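Local coordinates for protein thermosome subunit (Methanococcoides burtonii, PDB 3AQ1) that probably uses ATP binding and hydrolysis to help unfolded proteins fold, as a group II chaperonin of the TCP-1 family, at residues 123-127 / 161-166. Residues are numbered along the deposited sequence; the frame is centred on the assembly and turned at random.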
# COMPACT_ATOMS: atom_id res chain seq x y z
N LYS A 123 -13.20 -14.37 2.81
CA LYS A 123 -13.83 -13.26 3.53
C LYS A 123 -12.90 -12.06 3.73
O LYS A 123 -13.34 -10.92 3.65
CB LYS A 123 -14.38 -13.72 4.89
CG LYS A 123 -15.66 -14.56 4.82
CD LYS A 123 -15.91 -15.28 6.15
CE LYS A 123 -17.07 -16.28 6.10
NZ LYS A 123 -17.13 -17.10 7.35
N LEU A 124 -11.63 -12.31 4.00
CA LEU A 124 -10.70 -11.20 4.15
C LEU A 124 -10.45 -10.49 2.81
O LEU A 124 -10.19 -9.29 2.77
CB LEU A 124 -9.38 -11.66 4.77
CG LEU A 124 -8.56 -10.50 5.33
CD1 LEU A 124 -9.33 -9.81 6.46
CD2 LEU A 124 -7.22 -10.99 5.79
N SER A 125 -10.56 -11.23 1.72
CA SER A 125 -10.40 -10.65 0.40
C SER A 125 -11.55 -9.69 0.08
O SER A 125 -11.34 -8.58 -0.41
CB SER A 125 -10.33 -11.76 -0.66
OG SER A 125 -9.16 -12.53 -0.49
N ALA A 126 -12.76 -10.15 0.36
CA ALA A 126 -13.95 -9.34 0.21
C ALA A 126 -13.84 -8.05 1.02
O ALA A 126 -14.18 -6.97 0.55
CB ALA A 126 -15.16 -10.13 0.65
N LEU A 127 -13.36 -8.18 2.24
CA LEU A 127 -13.26 -7.04 3.13
C LEU A 127 -12.22 -6.06 2.58
O LEU A 127 -12.48 -4.86 2.54
CB LEU A 127 -12.89 -7.52 4.54
CG LEU A 127 -12.79 -6.48 5.64
CD1 LEU A 127 -14.02 -5.60 5.57
CD2 LEU A 127 -12.68 -7.16 6.98
N ILE A 161 -15.04 -12.79 11.32
CA ILE A 161 -14.58 -11.76 10.41
C ILE A 161 -15.78 -11.14 9.70
O ILE A 161 -15.69 -10.05 9.14
CB ILE A 161 -13.63 -12.35 9.39
CG1 ILE A 161 -12.95 -11.25 8.58
CG2 ILE A 161 -14.38 -13.28 8.47
CD1 ILE A 161 -11.97 -11.81 7.61
N ASP A 162 -16.90 -11.84 9.73
CA ASP A 162 -18.13 -11.37 9.09
C ASP A 162 -18.77 -10.21 9.86
O ASP A 162 -19.56 -9.44 9.30
CB ASP A 162 -19.14 -12.53 8.96
CG ASP A 162 -18.84 -13.45 7.79
OD1 ASP A 162 -18.42 -12.96 6.72
OD2 ASP A 162 -19.05 -14.68 7.95
N ASP A 163 -18.43 -10.09 11.14
CA ASP A 163 -18.93 -9.02 11.97
C ASP A 163 -18.04 -7.79 11.82
O ASP A 163 -18.21 -6.82 12.53
CB ASP A 163 -18.94 -9.43 13.45
CG ASP A 163 -19.75 -10.67 13.73
OD1 ASP A 163 -20.75 -10.90 13.01
OD2 ASP A 163 -19.40 -11.41 14.67
N SER A 164 -17.07 -7.84 10.92
CA SER A 164 -16.23 -6.66 10.71
C SER A 164 -17.05 -5.51 10.12
O SER A 164 -17.95 -5.72 9.31
CB SER A 164 -15.01 -7.00 9.86
OG SER A 164 -14.09 -7.78 10.62
N GLU A 165 -16.76 -4.29 10.54
CA GLU A 165 -17.52 -3.14 10.06
C GLU A 165 -16.67 -2.18 9.26
O GLU A 165 -15.46 -2.04 9.49
CB GLU A 165 -18.18 -2.39 11.21
CG GLU A 165 -19.20 -3.17 11.99
CD GLU A 165 -19.66 -2.44 13.24
OE1 GLU A 165 -19.25 -2.82 14.36
OE2 GLU A 165 -20.43 -1.47 13.09
N LEU A 166 -17.31 -1.50 8.31
CA LEU A 166 -16.68 -0.41 7.61
C LEU A 166 -17.32 0.89 8.08
O LEU A 166 -18.42 1.23 7.65
CB LEU A 166 -16.85 -0.57 6.11
CG LEU A 166 -15.55 -0.42 5.34
CD1 LEU A 166 -14.60 -1.54 5.75
CD2 LEU A 166 -15.82 -0.45 3.85
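K123 runs its side chain past I161 and ends at D162. Its CB rests against the CG2 methyl of I161, 3.6 Å away. CG is next to D162 OD1, and CD still has I161 CG2 as its nearest neighbour, at 3.4 Å. CE passes the carboxylate of D162, and NZ meets D162 OD2 at 3.1 Å, a salt bridge whose hydrogen bond is weak. Because chi1 of -73° turns CG away from the carbonyl carbon and the chain is extended beyond it, the ammonium is carried out along the 3-10 turn 161-163, where the D162 side chain crosses it at about a right angle.

The other branch of I161 works deeper. With CG1 anti to the backbone N (chi1 -170°), CD1 reaches the CD1 methyl of L124 at 3.5 Å; L124 in turn packs on L338 and A341 of helix 332-355. Were I161 an alanine, its CG2 and CD1 contacts would go, which would probably open a gap between K123 and L124 and leave the lysine's methylenes without their apolar backing. One helical turn after K123, L127 sets its CD2 against S164 CB, 3.7 Å apart, while its CD1 touches L166 CD1 at 4.1 Å. S164 OG accepts a hydrogen bond from H328 N, in strand 323-329, and gives a weak one to I161 O, 3.1 Å away.

The contact fastens helix 121-132 to the turn entering strand 165-167, which pairs antiparallel with strand 323-329 as an outer strand of a small three-stranded sheet, consistent with the intermediate domain of group II chaperonins. Its chemistry grades from aliphatic packing beside helix 332-355 to an ion pair between exposed residues; apolar fit probably carries most of the contact, the charges adding little.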